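Local coordinates for protein alcohol dehydrogenase YqhD (Escherichia coli, PDB 4QGS) that reduces a broad range of short-chain aldehydes to the corresponding alcohols with NADPH, using one zinc ion per subunit, at residues N87-V92 / A116-Y121; L100-G105 / D110-I115; W304-D309 / R391-A396; H278-E283 / A297-A302. One frame throughout, in Å; residues are numbered along the deposited sequence.

Contacts 1 and 2 share helix 106-119 and touch one another; their side chains pack together, with Ile115 against Ala88 and Val92 against Leu100. Contacts 3 and 4 share helix 292-306 and also touch, through Tyr394 OH and Leu280 O and through Ile393 against Leu280. The pairs sit on opposite sides of the chain's centre; the centres of contacts 2 and 4 are about 28 Å apart. Contacts 1, 2 and 4 are buried and meet chiefly through aliphatic groups, although contact 2 carries a residue of the NADP(+) site and contact 4 a zinc ligand. Contact 3, partly buried, alone adds a salt bridge to its packing.

Contact 1: residues N87-V92 / A116-Y121; sequences NAVKLV and AAAANY
Val89 faces Ala118 and Ala119 with both of its methyl groups. The van der Waals contacts carry the whole interface: Val89 CG2 lies 3.8 Å from Ala118 CB, while Val89 CG1, anti to the backbone N (chi1 170°), comes to 4.3 Å from Ala119 CA. One turn further on, Val92 CG1 approaches Ala119 CB at 4.2 Å. Ala119 is thus touched at its backbone by one valine and at its methyl by the next. Because alanines form one side, the chains come close, with Val89 CA 5.7 Å from Ala119 CA.

Backbone bonds run within each segment. On the valine side Val92 N donates to Ala88 O at 2.8 Å, a regular helical bond; on the other, Tyr121 N reaches Ala118 O only weakly, at 3.1 Å. Ile115, on helix 106-119, adds to the packing against Ala88, Val89 and Val92, and Ile142 touches both Val92 and Ala119.

The two helices precede and follow strand 99-104 in the chain. Helix 82-95 connects parallel strands 69-73 and 99-104, so the contact joins a beta-alpha-beta crossover to the next helix of the Rossmann-like domain of iron-containing alcohol dehydrogenases.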
# COMPACT_ATOMS: atom_id res chain seq x y z
N ASN A 87 -18.47 12.40 10.02
CA ASN A 87 -19.60 11.83 10.76
C ASN A 87 -19.11 10.97 11.92
O ASN A 87 -19.70 10.96 13.00
CB ASN A 87 -20.48 10.99 9.84
CG ASN A 87 -21.49 11.82 9.06
OD1 ASN A 87 -21.85 12.92 9.47
ND2 ASN A 87 -21.94 11.29 7.94
N ALA A 88 -18.03 10.24 11.67
CA ALA A 88 -17.45 9.41 12.71
C ALA A 88 -16.79 10.28 13.77
O ALA A 88 -16.85 9.97 14.96
CB ALA A 88 -16.45 8.44 12.12
N VAL A 89 -16.15 11.36 13.32
CA VAL A 89 -15.53 12.31 14.24
C VAL A 89 -16.60 12.90 15.15
O VAL A 89 -16.37 13.12 16.35
CB VAL A 89 -14.78 13.43 13.48
CG1 VAL A 89 -14.36 14.56 14.43
CG2 VAL A 89 -13.57 12.86 12.76
N LYS A 90 -17.78 13.12 14.58
CA LYS A 90 -18.94 13.59 15.33
C LYS A 90 -19.35 12.60 16.43
O LYS A 90 -19.46 12.97 17.60
CB LYS A 90 -20.13 13.82 14.39
CG LYS A 90 -21.24 14.68 14.99
CD LYS A 90 -22.62 14.07 14.77
CE LYS A 90 -22.74 12.72 15.45
NZ LYS A 90 -24.12 12.15 15.33
N LEU A 91 -19.57 11.35 16.04
CA LEU A 91 -19.96 10.30 16.98
C LEU A 91 -18.91 10.15 18.08
O LEU A 91 -19.25 10.03 19.26
CB LEU A 91 -20.17 8.97 16.24
CG LEU A 91 -20.67 7.70 16.96
CD1 LEU A 91 -21.21 6.72 15.93
CD2 LEU A 91 -19.59 7.02 17.78
N VAL A 92 -17.64 10.17 17.69
CA VAL A 92 -16.54 9.98 18.62
C VAL A 92 -16.55 11.01 19.76
O VAL A 92 -16.47 10.65 20.93
CB VAL A 92 -15.18 10.05 17.90
CG1 VAL A 92 -14.08 10.34 18.88
CG2 VAL A 92 -14.91 8.75 17.17
N ALA A 116 -8.87 9.69 14.07
CA ALA A 116 -8.08 9.79 15.30
C ALA A 116 -7.43 11.16 15.47
O ALA A 116 -7.37 11.70 16.58
CB ALA A 116 -7.01 8.71 15.31
N ALA A 117 -6.93 11.72 14.38
CA ALA A 117 -6.24 13.01 14.44
C ALA A 117 -7.25 14.15 14.47
O ALA A 117 -7.13 15.08 15.28
CB ALA A 117 -5.30 13.17 13.27
N ALA A 118 -8.23 14.08 13.58
CA ALA A 118 -9.26 15.10 13.49
C ALA A 118 -9.94 15.31 14.84
O ALA A 118 -10.32 16.43 15.18
CB ALA A 118 -10.29 14.73 12.43
N ALA A 119 -10.07 14.24 15.60
CA ALA A 119 -10.84 14.27 16.83
C ALA A 119 -10.20 15.12 17.92
O ALA A 119 -10.90 15.76 18.70
CB ALA A 119 -11.07 12.86 17.33
N ASN A 120 -8.87 15.13 17.98
CA ASN A 120 -8.17 16.03 18.89
C ASN A 120 -7.65 17.30 18.22
O ASN A 120 -6.89 18.07 18.82
CB ASN A 120 -6.98 15.35 19.61
CG ASN A 120 -7.31 13.98 20.16
OD1 ASN A 120 -8.48 13.67 20.41
ND2 ASN A 120 -6.28 13.18 20.38
N TYR A 121 -8.06 17.52 16.98
CA TYR A 121 -7.84 18.83 16.37
C TYR A 121 -8.82 19.76 17.08
O TYR A 121 -9.92 19.34 17.46
CB TYR A 121 -8.08 18.83 14.86
CG TYR A 121 -6.80 18.80 14.05
CD1 TYR A 121 -6.46 19.85 13.19
CD2 TYR A 121 -5.91 17.75 14.19
CE1 TYR A 121 -5.27 19.81 12.47
CE2 TYR A 121 -4.73 17.71 13.49
CZ TYR A 121 -4.41 18.74 12.63
OH TYR A 121 -3.23 18.68 11.93

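Contact 2: residues L100-G105 / D110-I115; sequences LLAVGG and DGTKFI
Thr112 sits over Leu100 and Ala102, two strand residues whose side chains point to the same helix. The apolar contacts come first. Thr112 CG2 is 3.8 Å from Leu100 CB, and Leu100 reaches on with CD1 to Ile115 CG2 at 4.0 Å, the two side chains crossing at a slant. Ala102 CB lies beneath the threonine, 3.5 Å from Thr112 OG1; this is packing, since the hydroxyl has its polar partners elsewhere, in Val108 O of the preceding helical turn and in Thr46 OG1.

Strand 100-104 and helix 110-115 run nearly antiparallel, at 167°, with their axes 8.7 Å apart at closest approach. This is the strand-turn-helix unit of a Rossmann-like nucleotide-binding domain: Gly105 occupies the N-cap position, and Gly106, Ser107 and Asp110 bind NADP(+), although this crystal form lacks the cofactor.

Backbone geometry accounts for the glycine at the strand's end. Gly104 has phi 149°, and with its psi a side chain there would press on the carbonyl O of Val103. Among the polar side chains, Lys113 NZ is hydrogen-bonded to Gly160 O, tying the helix to another NADP(+)-binding residue.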
# COMPACT_ATOMS: atom_id res chain seq x y z
N LEU A 100 -9.95 3.83 19.02
CA LEU A 100 -10.49 3.43 17.72
C LEU A 100 -9.91 2.10 17.26
O LEU A 100 -8.73 1.85 17.44
CB LEU A 100 -10.19 4.52 16.67
CG LEU A 100 -10.86 5.86 16.95
CD1 LEU A 100 -10.11 7.00 16.27
CD2 LEU A 100 -12.28 5.82 16.48
N LEU A 101 -10.74 1.24 16.67
CA LEU A 101 -10.24 -0.05 16.20
C LEU A 101 -10.67 -0.32 14.77
O LEU A 101 -11.81 -0.69 14.51
CB LEU A 101 -10.73 -1.19 17.11
CG LEU A 101 -10.21 -2.59 16.77
CD1 LEU A 101 -8.70 -2.67 16.77
CD2 LEU A 101 -10.80 -3.64 17.74
N ALA A 102 -9.75 -0.12 13.84
CA ALA A 102 -10.06 -0.29 12.42
C ALA A 102 -9.99 -1.76 12.04
O ALA A 102 -8.98 -2.42 12.27
CB ALA A 102 -9.10 0.52 11.58
N VAL A 103 -11.08 -2.27 11.47
CA VAL A 103 -11.13 -3.66 11.04
C VAL A 103 -11.37 -3.71 9.54
O VAL A 103 -12.45 -3.36 9.06
CB VAL A 103 -12.23 -4.43 11.79
CG1 VAL A 103 -12.28 -5.88 11.35
CG2 VAL A 103 -12.02 -4.33 13.30
N GLY A 104 -10.36 -4.14 8.79
CA GLY A 104 -10.45 -4.19 7.34
C GLY A 104 -9.11 -3.98 6.66
O GLY A 104 -8.07 -4.43 7.17
N GLY A 105 -9.12 -3.30 5.52
CA GLY A 105 -7.89 -3.04 4.79
C GLY A 105 -7.39 -1.61 4.89
O GLY A 105 -7.76 -0.87 5.82
N ASP A 110 -6.76 3.96 6.79
CA ASP A 110 -6.44 5.35 6.45
C ASP A 110 -7.50 6.32 6.97
O ASP A 110 -7.18 7.35 7.56
CB ASP A 110 -6.28 5.51 4.94
CG ASP A 110 -4.98 4.94 4.43
OD1 ASP A 110 -4.13 4.56 5.28
OD2 ASP A 110 -4.78 4.90 3.20
N GLY A 111 -8.77 5.97 6.76
CA GLY A 111 -9.86 6.80 7.22
C GLY A 111 -9.87 6.89 8.73
O GLY A 111 -10.19 7.93 9.31
N THR A 112 -9.52 5.80 9.39
CA THR A 112 -9.53 5.79 10.84
C THR A 112 -8.38 6.64 11.38
O THR A 112 -8.52 7.31 12.41
CB THR A 112 -9.47 4.35 11.37
OG1 THR A 112 -10.60 3.63 10.87
CG2 THR A 112 -9.49 4.34 12.89
N LYS A 113 -7.26 6.65 10.67
CA LYS A 113 -6.14 7.51 11.05
C LYS A 113 -6.59 8.96 11.05
O LYS A 113 -6.26 9.74 11.95
CB LYS A 113 -4.95 7.32 10.10
CG LYS A 113 -4.20 6.01 10.28
CD LYS A 113 -2.95 5.97 9.41
CE LYS A 113 -2.19 4.66 9.57
NZ LYS A 113 -0.94 4.64 8.76
N PHE A 114 -7.38 9.31 10.05
CA PHE A 114 -7.87 10.67 9.95
C PHE A 114 -8.82 11.00 11.09
O PHE A 114 -8.72 12.06 11.70
CB PHE A 114 -8.56 10.89 8.60
CG PHE A 114 -9.18 12.23 8.46
CD1 PHE A 114 -8.39 13.36 8.27
CD2 PHE A 114 -10.55 12.38 8.52
CE1 PHE A 114 -8.96 14.61 8.14
CE2 PHE A 114 -11.12 13.62 8.39
CZ PHE A 114 -10.33 14.74 8.20
N ILE A 115 -9.72 10.07 11.40
CA ILE A 115 -10.65 10.26 12.51
C ILE A 115 -9.90 10.49 13.82
O ILE A 115 -10.23 11.40 14.58
CB ILE A 115 -11.60 9.05 12.65
CG1 ILE A 115 -12.47 8.91 11.41
CG2 ILE A 115 -12.48 9.20 13.88
CD1 ILE A 115 -13.21 7.57 11.32

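Contact 3: residues W304-D309 / R391-A396; sequences WNEKRD and RRIYEA
Arg392 grips Glu306 side-on, with two nitrogens converging on a single carboxylate oxygen. The shorter bond of this salt bridge runs from Arg392 NH2 to Glu306 OE2, 2.7 Å with an N-H...O angle of 159°; Arg392 NE reaches the same OE2 at 3.1 Å and is more bent, at 136°. Both donors keep OE2 almost in the guanidinium plane, and they meet it from one face of the carboxylate, whose plane is turned 43° from that of the guanidinium. The second oxygen is held more loosely: Arg392 NE to Glu306 OE1 is a weak bond of 3.4 Å, whereas a water donates to Glu306 OE1 at 2.6 Å and only weakly to Arg392 O.

Bending of the Glu306 chain at chi2 lets its stem face Ile393 as its carboxylate turns to the arginine. Glu306 CB and CG both lie 3.8 Å from Ile393 CG1, and behind Ile393 is Leu280 of helix 276-288. Were Glu306 exchanged for alanine, Arg392 would probably lose this anionic mate and part of Ile393 would be uncovered.

Close by, Arg308 NH2 donates to Asn305 OD1 at 2.9 Å, and Lys307 forms a salt bridge with Asp384. The contact therefore pairs charges near the surface, over an aliphatic base, fastening the C-terminal helix 387-396 to the end of helix 292-306; the side-on, single-oxygen grip orients the guanidinium while one carboxylate oxygen remains available to water.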
# COMPACT_ATOMS: atom_id res chain seq x y z
N TRP A 304 11.19 0.39 -16.76
CA TRP A 304 12.52 -0.18 -16.57
C TRP A 304 13.32 -0.18 -17.87
O TRP A 304 14.50 0.18 -17.89
CB TRP A 304 12.42 -1.58 -16.00
CG TRP A 304 12.33 -1.63 -14.51
CD1 TRP A 304 12.39 -0.58 -13.63
CD2 TRP A 304 12.18 -2.81 -13.72
NE1 TRP A 304 12.29 -1.04 -12.33
CE2 TRP A 304 12.16 -2.40 -12.36
CE3 TRP A 304 12.06 -4.16 -14.03
CZ2 TRP A 304 12.01 -3.32 -11.32
CZ3 TRP A 304 11.92 -5.07 -12.99
CH2 TRP A 304 11.91 -4.65 -11.65
N ASN A 305 12.69 -0.55 -18.98
CA ASN A 305 13.41 -0.53 -20.25
C ASN A 305 13.81 0.88 -20.63
O ASN A 305 14.92 1.12 -21.11
CB ASN A 305 12.59 -1.15 -21.38
CG ASN A 305 13.28 -1.00 -22.72
OD1 ASN A 305 14.35 -1.57 -22.95
ND2 ASN A 305 12.69 -0.21 -23.60
N GLU A 306 12.92 1.83 -20.39
CA GLU A 306 13.19 3.22 -20.71
C GLU A 306 14.31 3.80 -19.83
O GLU A 306 15.10 4.63 -20.28
CB GLU A 306 11.91 4.05 -20.54
CG GLU A 306 12.11 5.54 -20.69
CD GLU A 306 12.51 5.94 -22.09
OE1 GLU A 306 12.07 5.27 -23.05
OE2 GLU A 306 13.28 6.92 -22.23
N LYS A 307 14.37 3.36 -18.58
CA LYS A 307 15.32 3.90 -17.63
C LYS A 307 16.49 2.94 -17.40
O LYS A 307 17.13 2.96 -16.33
CB LYS A 307 14.62 4.20 -16.30
CG LYS A 307 13.53 5.26 -16.39
CD LYS A 307 14.06 6.58 -16.95
CE LYS A 307 15.09 7.21 -16.02
NZ LYS A 307 15.84 8.32 -16.70
N ARG A 308 16.77 2.10 -18.39
CA ARG A 308 17.78 1.06 -18.20
C ARG A 308 19.18 1.65 -18.06
O ARG A 308 20.08 0.99 -17.55
CB ARG A 308 17.74 0.06 -19.36
CG ARG A 308 18.03 0.68 -20.73
CD ARG A 308 17.65 -0.29 -21.82
NE ARG A 308 18.49 -1.48 -21.80
CZ ARG A 308 18.03 -2.72 -21.90
NH1 ARG A 308 18.87 -3.74 -21.87
NH2 ARG A 308 16.73 -2.95 -22.02
N ASP A 309 19.36 2.88 -18.51
CA ASP A 309 20.65 3.57 -18.35
C ASP A 309 20.90 3.95 -16.89
O ASP A 309 21.89 3.51 -16.29
CB ASP A 309 20.70 4.83 -19.22
CG ASP A 309 20.77 4.51 -20.69
OD1 ASP A 309 21.46 3.54 -21.07
OD2 ASP A 309 20.11 5.22 -21.48
N ARG A 391 5.51 9.94 -21.86
CA ARG A 391 4.89 9.60 -23.13
C ARG A 391 5.52 8.34 -23.72
O ARG A 391 4.81 7.44 -24.14
CB ARG A 391 5.02 10.77 -24.11
CG ARG A 391 4.23 10.57 -25.40
CD ARG A 391 4.53 11.69 -26.38
NE ARG A 391 3.52 11.74 -27.45
CZ ARG A 391 3.69 12.43 -28.57
NH1 ARG A 391 4.83 13.10 -28.75
NH2 ARG A 391 2.74 12.43 -29.49
N ARG A 392 6.85 8.27 -23.75
CA ARG A 392 7.52 7.11 -24.31
C ARG A 392 7.22 5.84 -23.51
O ARG A 392 7.11 4.75 -24.07
CB ARG A 392 9.03 7.33 -24.35
CG ARG A 392 9.48 8.27 -25.45
CD ARG A 392 10.95 8.06 -25.79
NE ARG A 392 11.80 8.22 -24.62
CZ ARG A 392 12.35 9.37 -24.25
NH1 ARG A 392 12.13 10.47 -24.96
NH2 ARG A 392 13.11 9.42 -23.16
N ILE A 393 7.10 5.99 -22.20
CA ILE A 393 6.82 4.85 -21.34
C ILE A 393 5.40 4.31 -21.57
O ILE A 393 5.23 3.11 -21.77
CB ILE A 393 7.01 5.22 -19.86
CG1 ILE A 393 8.48 5.51 -19.59
CG2 ILE A 393 6.53 4.07 -18.95
CD1 ILE A 393 8.72 6.11 -18.23
N TYR A 394 4.40 5.19 -21.57
CA TYR A 394 3.03 4.78 -21.87
C TYR A 394 2.94 4.15 -23.27
O TYR A 394 2.27 3.14 -23.48
CB TYR A 394 2.07 5.96 -21.81
CG TYR A 394 1.64 6.43 -20.43
CD1 TYR A 394 1.23 5.54 -19.44
CD2 TYR A 394 1.62 7.79 -20.14
CE1 TYR A 394 0.81 6.00 -18.18
CE2 TYR A 394 1.21 8.26 -18.89
CZ TYR A 394 0.81 7.36 -17.92
OH TYR A 394 0.40 7.86 -16.71
N GLU A 395 3.63 4.75 -24.23
CA GLU A 395 3.59 4.25 -25.59
C GLU A 395 4.16 2.83 -25.68
O GLU A 395 3.59 1.95 -26.33
CB GLU A 395 4.35 5.20 -26.51
CG GLU A 395 4.40 4.75 -27.95
CD GLU A 395 3.05 4.82 -28.66
OE1 GLU A 395 2.86 4.03 -29.60
OE2 GLU A 395 2.19 5.66 -28.30
N ALA A 396 5.28 2.60 -24.99
CA ALA A 396 5.91 1.29 -24.99
C ALA A 396 5.07 0.26 -24.24
O ALA A 396 5.25 -0.94 -24.42
CB ALA A 396 7.30 1.37 -24.37
O HOH W 1 10.28 3.49 -23.73

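Contact 4: residues H278-E283 / A297-A302; sequences HMLGHE and AIVLPA. With ZN (zinc ion), chain B.
Val299 fits against Leu280 and Gly281 with both methyls, and this is the tight part of the contact. Val299 CG1, anti to the backbone N (chi1 172°), lies 3.9 Å from Leu280 CD1 and equally far from Leu280 CB, the two side chains crossing at about a right angle. The other methyl covers the glycine: Val299 CG2 is 4.1 Å from Gly281 N. Gly281 CA and Val299 CA are 6.4 Å apart, the nearest such pair between the segments. Replacing Val299 by an alanine would probably open a gap over Gly281 and leave Leu280 CD1 without its partner here.

The side that carries the zinc makes no such packing with 297-302 and holds two waters. His278 points away from 297-302 and binds zinc through NE2 at 2.1 Å; water 2 and water 3 bind the same zinc, each O at 2.1 Å. Asp205, His209 and His292 complete the site, while His278 ND1 is hydrogen-bonded to Glu212 OE2, a second-shell contact that, together with the bond from NE2 to zinc, probably fixes the rotation of the ring. Further along, helix 292-306 kinks at Pro301, whose N lacks a hydrogen to give.

Aliphatic packing thus joins two helices that each supply a zinc ligand, His278 from one and His292 from the other. The chemistry is divided accordingly: methyl contacts join the helices on one side, and the metal side keeps water-filled coordination positions, one of which an aldehyde oxygen could probably take during catalysis.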
# COMPACT_ATOMS: atom_id res chain seq x y z
N HIS A 278 4.42 4.15 -9.78
CA HIS A 278 3.19 4.50 -9.07
C HIS A 278 2.51 5.76 -9.62
O HIS A 278 1.30 5.76 -9.82
CB HIS A 278 3.45 4.65 -7.56
CG HIS A 278 3.19 3.39 -6.78
ND1 HIS A 278 4.02 2.30 -6.82
CD2 HIS A 278 2.15 3.03 -5.97
CE1 HIS A 278 3.52 1.33 -6.07
NE2 HIS A 278 2.39 1.75 -5.54
N MET A 279 3.28 6.83 -9.87
CA MET A 279 2.67 8.08 -10.32
C MET A 279 2.04 7.92 -11.71
O MET A 279 0.92 8.41 -11.94
CB MET A 279 3.71 9.20 -10.33
CG MET A 279 4.25 9.53 -8.93
SD MET A 279 2.96 9.96 -7.74
CE MET A 279 2.83 8.44 -6.82
N LEU A 280 2.73 7.22 -12.61
CA LEU A 280 2.19 6.96 -13.95
C LEU A 280 0.99 6.03 -13.88
O LEU A 280 -0.02 6.23 -14.55
CB LEU A 280 3.25 6.35 -14.87
CG LEU A 280 4.40 7.26 -15.33
CD1 LEU A 280 5.27 6.54 -16.37
CD2 LEU A 280 3.85 8.53 -15.91
N GLY A 281 1.11 5.00 -13.05
CA GLY A 281 0.02 4.07 -12.85
C GLY A 281 -1.24 4.72 -12.32
O GLY A 281 -2.35 4.34 -12.73
N HIS A 282 -1.08 5.68 -11.42
CA HIS A 282 -2.21 6.35 -10.79
C HIS A 282 -3.13 7.03 -11.82
O HIS A 282 -4.34 7.06 -11.63
CB HIS A 282 -1.73 7.39 -9.77
CG HIS A 282 -1.26 6.80 -8.47
ND1 HIS A 282 -0.70 7.57 -7.47
CD2 HIS A 282 -1.26 5.53 -8.00
CE1 HIS A 282 -0.37 6.80 -6.45
NE2 HIS A 282 -0.70 5.55 -6.75
N GLU A 283 -2.55 7.58 -12.88
CA GLU A 283 -3.36 8.21 -13.92
C GLU A 283 -4.18 7.19 -14.71
O GLU A 283 -5.27 7.52 -15.18
CB GLU A 283 -2.49 9.03 -14.88
CG GLU A 283 -1.65 10.11 -14.20
CD GLU A 283 -2.45 11.16 -13.44
OE1 GLU A 283 -3.68 11.23 -13.56
OE2 GLU A 283 -1.81 11.94 -12.71
N ALA A 297 1.71 -3.23 -13.03
CA ALA A 297 2.21 -4.32 -13.84
C ALA A 297 2.41 -3.86 -15.28
O ALA A 297 3.33 -4.31 -15.97
CB ALA A 297 1.26 -5.50 -13.79
N ILE A 298 1.55 -2.95 -15.73
CA ILE A 298 1.70 -2.38 -17.06
C ILE A 298 2.92 -1.45 -17.14
O ILE A 298 3.77 -1.59 -18.02
CB ILE A 298 0.43 -1.58 -17.48
CG1 ILE A 298 -0.78 -2.52 -17.65
CG2 ILE A 298 0.69 -0.79 -18.77
CD1 ILE A 298 -2.08 -1.78 -17.61
N VAL A 299 3.00 -0.50 -16.21
CA VAL A 299 4.02 0.55 -16.32
C VAL A 299 5.43 0.06 -15.99
O VAL A 299 6.38 0.44 -16.68
CB VAL A 299 3.66 1.74 -15.43
CG1 VAL A 299 4.80 2.77 -15.38
CG2 VAL A 299 2.37 2.40 -15.95
N LEU A 300 5.58 -0.76 -14.95
CA LEU A 300 6.94 -1.10 -14.48
C LEU A 300 7.88 -1.62 -15.57
O LEU A 300 8.99 -1.08 -15.71
CB LEU A 300 6.87 -2.14 -13.35
CG LEU A 300 8.24 -2.39 -12.69
CD1 LEU A 300 8.65 -1.22 -11.82
CD2 LEU A 300 8.18 -3.67 -11.88
N PRO A 301 7.49 -2.66 -16.32
CA PRO A 301 8.50 -3.18 -17.25
C PRO A 301 8.80 -2.18 -18.37
O PRO A 301 9.95 -2.11 -18.81
CB PRO A 301 7.88 -4.46 -17.79
CG PRO A 301 6.38 -4.30 -17.58
CD PRO A 301 6.25 -3.48 -16.34
N ALA A 302 7.81 -1.40 -18.81
CA ALA A 302 8.06 -0.37 -19.80
C ALA A 302 8.99 0.71 -19.24
O ALA A 302 9.90 1.20 -19.93
CB ALA A 302 6.75 0.25 -20.29
ZN ZN B . 0.95 0.70 -4.33
O HOH W 2 0.40 2.51 -3.44
O HOH W 3 -0.38 0.18 -2.72